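Local coordinates for ribulose-bisphosphate carboxylase (Alicyclobacillus acidocaldarius subsp. acidocaldarius, PDB 4NAS), which belongs to the ribulose-bisphosphate carboxylase large-chain family, pairing an N-terminal domain with a TIM-barrel-type catalytic domain, at residues D201-A204 with Q205-R209; F164-Q167 with A168-G171; G154-L157 with D158-V161. One frame throughout, in Å; residues are numbered along the deposited sequence.

Contact 1 of 3, residues D201-A204 with Q205-R209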
loop_
_atom_site.group_PDB
_atom_site.type_symbol
_atom_site.label_atom_id
_atom_site.label_comp_id
_atom_site.label_asym_id
_atom_site.label_seq_id
_atom_site.Cartn_x
_atom_site.Cartn_y
_atom_site.Cartn_z
ATOM N N ASP B 201 -37.056 5.758 3.118
ATOM C CA ASP B 201 -38.368 5.144 3.268
ATOM C C ASP B 201 -39.481 6.106 2.870
ATOM O O ASP B 201 -40.414 5.738 2.156
ATOM C CB ASP B 201 -38.566 4.667 4.706
ATOM C CG ASP B 201 -37.864 3.356 4.986
ATOM O OD1 ASP B 201 -37.652 2.584 4.030
ATOM O OD2 ASP B 201 -37.528 3.089 6.159
ATOM N N GLU B 202 -39.373 7.339 3.348
ATOM C CA GLU B 202 -40.294 8.392 2.972
ATOM C C GLU B 202 -40.317 8.564 1.456
ATOM O O GLU B 202 -41.380 8.553 0.839
ATOM C CB GLU B 202 -39.881 9.697 3.656
ATOM C CG GLU B 202 -40.655 10.929 3.221
ATOM C CD GLU B 202 -40.045 12.209 3.774
ATOM O OE1 GLU B 202 -39.740 12.249 4.986
ATOM O OE2 GLU B 202 -39.857 13.168 2.995
ATOM N N ILE B 203 -39.138 8.691 0.855
ATOM C CA ILE B 203 -39.040 9.001 -0.570
ATOM C C ILE B 203 -39.541 7.868 -1.492
ATOM O O ILE B 203 -40.115 8.124 -2.562
ATOM C CB ILE B 203 -37.608 9.455 -0.923
ATOM C CG1 ILE B 203 -37.367 10.852 -0.357
ATOM C CG2 ILE B 203 -37.380 9.480 -2.420
ATOM C CD1 ILE B 203 -35.926 11.286 -0.462
ATOM N N ALA B 204 -39.371 6.624 -1.056
ATOM C CA ALA B 204 -39.805 5.470 -1.843
ATOM C C ALA B 204 -41.302 5.499 -2.147
ATOM O O ALA B 204 -41.757 4.881 -3.110
ATOM C CB ALA B 204 -39.444 4.174 -1.131
ATOM N N GLN B 205 -42.059 6.221 -1.325
ATOM C CA GLN B 205 -43.501 6.327 -1.517
ATOM C C GLN B 205 -43.882 7.117 -2.771
ATOM O O GLN B 205 -44.993 6.987 -3.273
ATOM C CB GLN B 205 -44.164 6.901 -0.265
ATOM C CG GLN B 205 -44.191 5.909 0.887
ATOM C CD GLN B 205 -45.160 6.303 1.982
ATOM O OE1 GLN B 205 -46.044 5.526 2.357
ATOM N NE2 GLN B 205 -45.001 7.514 2.506
ATOM N N ARG B 206 -42.954 7.928 -3.276
ATOM C CA ARG B 206 -43.163 8.658 -4.522
ATOM C C ARG B 206 -42.364 8.010 -5.649
ATOM O O ARG B 206 -42.842 7.881 -6.768
ATOM C CB ARG B 206 -42.726 10.115 -4.379
ATOM C CG ARG B 206 -42.377 10.541 -2.963
ATOM C CD ARG B 206 -41.845 11.968 -2.945
ATOM N NE ARG B 206 -41.699 12.477 -1.587
ATOM C CZ ARG B 206 -41.400 13.739 -1.292
ATOM N NH1 ARG B 206 -41.214 14.623 -2.264
ATOM N NH2 ARG B 206 -41.293 14.119 -0.023
ATOM N N THR B 207 -41.139 7.605 -5.352
ATOM C CA THR B 207 -40.285 7.005 -6.369
ATOM C C THR B 207 -40.582 5.540 -6.645
ATOM O O THR B 207 -40.478 5.105 -7.786
ATOM C CB THR B 207 -38.808 7.118 -5.998
ATOM O OG1 THR B 207 -38.551 6.309 -4.842
ATOM C CG2 THR B 207 -38.459 8.568 -5.712
ATOM N N GLY B 208 -40.940 4.785 -5.609
ATOM C CA GLY B 208 -41.185 3.356 -5.754
ATOM C C GLY B 208 -39.933 2.533 -5.497
ATOM O O GLY B 208 -39.914 1.318 -5.679
ATOM N N ARG B 209 -38.881 3.212 -5.063
ATOM C CA ARG B 209 -37.600 2.570 -4.811
ATOM C C ARG B 209 -36.997 3.096 -3.521
ATOM O O ARG B 209 -36.988 4.301 -3.278
ATOM C CB ARG B 209 -36.657 2.842 -5.987
ATOM C CG ARG B 209 -35.270 2.211 -5.867
ATOM C CD ARG B 209 -34.493 2.359 -7.173
ATOM N NE ARG B 209 -35.181 1.693 -8.276
ATOM C CZ ARG B 209 -35.673 2.313 -9.350
ATOM N NH1 ARG B 209 -35.529 3.628 -9.504
ATOM N NH2 ARG B 209 -36.293 1.611 -10.290
#
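The C-terminal end of helix 189-207 is closed here by Ile203 and Ala204, whose carbonyls receive the amides of the last turn, and by an ST turn at Thr207. Ile203 O is gripped twice. Thr207 N reaches it in the carbonyl plane at 3.0 Å, with a nearly straight N-H...O angle of 174°, while Arg206 N meets it at 2.9 Å from above that plane. Gly208 N then bonds to Ala204 O, and Gly208 is the first residue to leave helical angles, with positive phi. Thr207 carries its hydroxyl between its own backbone N and carbonyl carbon (chi1 67°), where OG1 accepts from Arg209 N at 3.1 Å and turns the chain back over Ala204. As a result Arg209 O lies 3.4 Å from Ala204 CA in a CA-H...O contact. The methyls Ile203 CG2 and Thr207 CG2 meet at 3.6 Å. On the outer surface Glu202 and Arg206 run side by side with carboxylate and guanidinium planes nearly parallel, 14° apart, and Glu202 OE2 faces Arg206 NH2 at 3.5 Å in a loose salt bridge. The stronger partner of Arg206 is Glu169, which forms a salt bridge with NH1, and Arg209 NH1 donates to Gly171 O. With an acid at each of its two terminal nitrogens, the Arg206 guanidinium probably stays charged and is restricted in rotation, although it lies at the surface.

Contact 2 of 3, residues F164-Q167 with A168-G171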
loop_
_atom_site.group_PDB
_atom_site.type_symbol
_atom_site.label_atom_id
_atom_site.label_comp_id
_atom_site.label_asym_id
_atom_site.label_seq_id
_atom_site.Cartn_x
_atom_site.Cartn_y
_atom_site.Cartn_z
ATOM N N PHE B 164 -29.135 13.972 0.986
ATOM C CA PHE B 164 -29.370 12.582 0.639
ATOM C C PHE B 164 -30.714 12.483 -0.063
ATOM O O PHE B 164 -30.848 11.780 -1.066
ATOM C CB PHE B 164 -29.333 11.675 1.875
ATOM C CG PHE B 164 -29.746 10.259 1.590
ATOM C CD1 PHE B 164 -28.841 9.357 1.059
ATOM C CD2 PHE B 164 -31.051 9.843 1.819
ATOM C CE1 PHE B 164 -29.220 8.052 0.779
ATOM C CE2 PHE B 164 -31.437 8.545 1.537
ATOM C CZ PHE B 164 -30.516 7.648 1.016
ATOM N N GLY B 165 -31.696 13.215 0.460
ATOM C CA GLY B 165 -33.046 13.179 -0.064
ATOM C C GLY B 165 -33.140 13.665 -1.496
ATOM O O GLY B 165 -33.812 13.045 -2.320
ATOM N N GLU B 166 -32.474 14.781 -1.784
ATOM C CA GLU B 166 -32.389 15.313 -3.138
ATOM C C GLU B 166 -31.902 14.270 -4.131
ATOM O O GLU B 166 -32.499 14.099 -5.181
ATOM C CB GLU B 166 -31.485 16.545 -3.192
ATOM C CG GLU B 166 -32.077 17.782 -2.526
ATOM C CD GLU B 166 -33.399 18.225 -3.150
ATOM O OE1 GLU B 166 -34.472 17.791 -2.669
ATOM O OE2 GLU B 166 -33.362 19.017 -4.118
ATOM N N GLN B 167 -30.818 13.574 -3.799
ATOM C CA GLN B 167 -30.342 12.487 -4.660
ATOM C C GLN B 167 -31.365 11.356 -4.817
ATOM O O GLN B 167 -31.647 10.924 -5.936
ATOM C CB GLN B 167 -28.992 11.941 -4.178
ATOM C CG GLN B 167 -27.835 12.889 -4.450
ATOM C CD GLN B 167 -26.645 12.603 -3.575
ATOM O OE1 GLN B 167 -25.603 12.104 -4.044
ATOM N NE2 GLN B 167 -26.779 12.912 -2.291
ATOM N N ALA B 168 -31.947 10.914 -3.708
ATOM C CA ALA B 168 -32.879 9.791 -3.729
ATOM C C ALA B 168 -34.165 10.146 -4.475
ATOM O O ALA B 168 -34.816 9.286 -5.069
ATOM C CB ALA B 168 -33.187 9.322 -2.309
ATOM N N GLU B 169 -34.519 11.421 -4.471
ATOM C CA GLU B 169 -35.725 11.831 -5.170
ATOM C C GLU B 169 -35.584 11.665 -6.683
ATOM O O GLU B 169 -36.576 11.653 -7.412
ATOM C CB GLU B 169 -36.170 13.231 -4.733
ATOM C CG GLU B 169 -36.877 13.160 -3.379
ATOM C CD GLU B 169 -37.355 14.488 -2.844
ATOM O OE1 GLU B 169 -36.599 15.482 -2.919
ATOM O OE2 GLU B 169 -38.493 14.524 -2.329
ATOM N N GLY B 170 -34.346 11.494 -7.142
ATOM C CA GLY B 170 -34.087 11.180 -8.538
ATOM C C GLY B 170 -34.183 9.692 -8.877
ATOM O O GLY B 170 -33.889 9.297 -10.003
ATOM N N GLY B 171 -34.599 8.874 -7.911
ATOM C CA GLY B 171 -34.785 7.447 -8.135
ATOM C C GLY B 171 -33.531 6.579 -8.136
ATOM O O GLY B 171 -33.579 5.391 -8.474
#
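Ala168, Gln167 and Glu169 carry the exit from helix 157-168, where the last helical bonds give way to a type I beta turn from Ala168 to Gly171. Ala168 N donates to Phe164 O at 3.0 Å in the carbonyl plane, and its methyl CB lies 4.3 Å from Phe164 CE2, oblique to a ring that stacks on Tyr196 of helix 189-207. One residue on, Glu169 N bonds to Gly165 O at 2.8 Å. Gln167 contributes its carbonyl: Gly170 N reaches Gln167 O at 3.0 Å from well above the carbonyl plane, an i to i+3 bond where the two before it span four residues. The amide of Gln167 points elsewhere, OE1 accepting from Ser147 and NE2 donating to Ala163 O. Glu169 sends CG opposite its carbonyl carbon (chi1 -78°) and extends from there, laying CG 3.2 Å from Gly165 O, and its OE2 forms a salt bridge with Arg206. That cation probably eases the crowding of two acids on this face, for the carboxylates of Glu166 and Glu169 are turned 68° against each other and bring Glu166 OE1 within 3.1 Å of Glu169 OE1.

Contact 3 of 3, residues G154-L157 with D158-V161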
loop_
_atom_site.group_PDB
_atom_site.type_symbol
_atom_site.label_atom_id
_atom_site.label_comp_id
_atom_site.label_asym_id
_atom_site.label_seq_id
_atom_site.Cartn_x
_atom_site.Cartn_y
_atom_site.Cartn_z
ATOM N N GLY B 154 -18.224 19.234 7.476
ATOM C CA GLY B 154 -18.719 20.521 7.939
ATOM C C GLY B 154 -20.235 20.618 8.052
ATOM O O GLY B 154 -20.759 21.459 8.772
ATOM N N LEU B 155 -20.941 19.749 7.345
ATOM C CA LEU B 155 -22.400 19.777 7.331
ATOM C C LEU B 155 -23.023 19.030 8.523
ATOM O O LEU B 155 -22.504 18.011 8.982
ATOM C CB LEU B 155 -22.915 19.198 6.004
ATOM C CG LEU B 155 -22.483 19.958 4.748
ATOM C CD1 LEU B 155 -23.053 19.320 3.480
ATOM C CD2 LEU B 155 -22.926 21.414 4.870
ATOM N N THR B 156 -24.145 19.545 9.014
ATOM C CA THR B 156 -24.924 18.882 10.052
ATOM C C THR B 156 -25.633 17.648 9.507
ATOM O O THR B 156 -25.845 17.514 8.303
ATOM C CB THR B 156 -26.026 19.821 10.613
ATOM O OG1 THR B 156 -27.047 20.008 9.626
ATOM C CG2 THR B 156 -25.450 21.170 10.998
ATOM N N LEU B 157 -26.030 16.763 10.410
ATOM C CA LEU B 157 -26.823 15.596 10.052
ATOM C C LEU B 157 -28.102 15.973 9.288
ATOM O O LEU B 157 -28.475 15.308 8.314
ATOM C CB LEU B 157 -27.158 14.803 11.312
ATOM C CG LEU B 157 -27.916 13.493 11.138
ATOM C CD1 LEU B 157 -27.298 12.658 10.032
ATOM C CD2 LEU B 157 -27.908 12.732 12.450
ATOM N N ASP B 158 -28.755 17.047 9.726
ATOM C CA ASP B 158 -29.947 17.550 9.047
ATOM C C ASP B 158 -29.659 18.010 7.620
ATOM O O ASP B 158 -30.417 17.699 6.692
ATOM C CB ASP B 158 -30.578 18.699 9.833
ATOM C CG ASP B 158 -31.566 18.220 10.881
ATOM O OD1 ASP B 158 -31.270 17.237 11.598
ATOM O OD2 ASP B 158 -32.645 18.838 10.989
ATOM N N GLU B 159 -28.579 18.761 7.447
ATOM C CA GLU B 159 -28.184 19.214 6.121
ATOM C C GLU B 159 -27.815 18.026 5.242
ATOM O O GLU B 159 -28.168 17.975 4.063
ATOM C CB GLU B 159 -27.006 20.184 6.216
ATOM C CG GLU B 159 -27.383 21.480 6.864
ATOM C CD GLU B 159 -26.203 22.345 7.230
ATOM O OE1 GLU B 159 -26.427 23.520 7.611
ATOM O OE2 GLU B 159 -25.060 21.867 7.153
ATOM N N LEU B 160 -27.103 17.073 5.833
ATOM C CA LEU B 160 -26.714 15.863 5.127
ATOM C C LEU B 160 -27.952 15.105 4.641
ATOM O O LEU B 160 -28.018 14.658 3.491
ATOM C CB LEU B 160 -25.866 14.988 6.048
ATOM C CG LEU B 160 -24.425 15.468 6.253
ATOM C CD1 LEU B 160 -23.733 14.619 7.319
ATOM C CD2 LEU B 160 -23.677 15.413 4.919
ATOM N N VAL B 161 -28.943 14.994 5.517
ATOM C CA VAL B 161 -30.149 14.226 5.228
ATOM C C VAL B 161 -30.882 14.790 4.021
ATOM O O VAL B 161 -31.325 14.040 3.135
ATOM C CB VAL B 161 -31.074 14.157 6.463
ATOM C CG1 VAL B 161 -32.541 13.945 6.059
ATOM C CG2 VAL B 161 -30.589 13.070 7.422
#
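Glu159 OE2 is held from two sources: Thr156 N donates to it at 3.1 Å, and Arg49 of the second subunit forms a salt bridge with it. Thr156 returns the first bond through its side chain, OG1 taking the amide of Glu159 at 2.9 Å with an N-H...O angle of 165°. The two reciprocal bonds make a capping box, with Thr156 as the N-cap of helix 157-168. The threonine hydroxyl sits between its backbone N and carbonyl carbon (chi1 71°), which directs it at the amide of Glu159. Glu159, extended beyond CG, crosses the threonine obliquely, CG passing 3.1 Å from Thr156 OG1, and OE2 is met by Thr156 N from above the carboxylate plane, 52° out of it. The helix proper then starts with Leu160 N bonded to Thr156 O at 2.8 Å, and Val161 N bonded to Leu157 O. Leu155, just before the cap, crosses the Glu159 side chain at about a right angle and rests its CD2 methyl 3.2 Å from Glu159 OE2. Its CB meets Leu160 CD2 at 4.0 Å, an apolar contact beside the box. Leu157 CD1 likewise approaches Val161 CG2 at 4.2 Å. Beyond the cap, Leu160 and Val161 pack on Tyr196 of helix 189-207. Arg49 of the second subunit also packs on Leu155 and Thr156. The same carboxylate oxygen therefore serves the helix cap and the subunit interface, and the positive charge of Arg49 probably stabilises its anionic form while the capping bond holds it in place.

Each contact is a local turn of one continuous stretch, and the three follow in series without nesting or crossing. Contact 3 closes first, where the loop after strand 144-146 enters helix 157-168 beside the second subunit. Contact 2 ends that same helix, its centre about 15 Å from that of contact 3. The chain then passes the calcium-binding residues Lys176, Asp178 and Glu179 and enters helix 189-207, whose far end is contact 1. The centres of contacts 1 and 2 are about 10 Å apart, and the two touch: Ile203 packs on Gly165 and Glu169 beside the polar links, so that the C-terminal ends of these consecutive helices are joined within the catalytic domain.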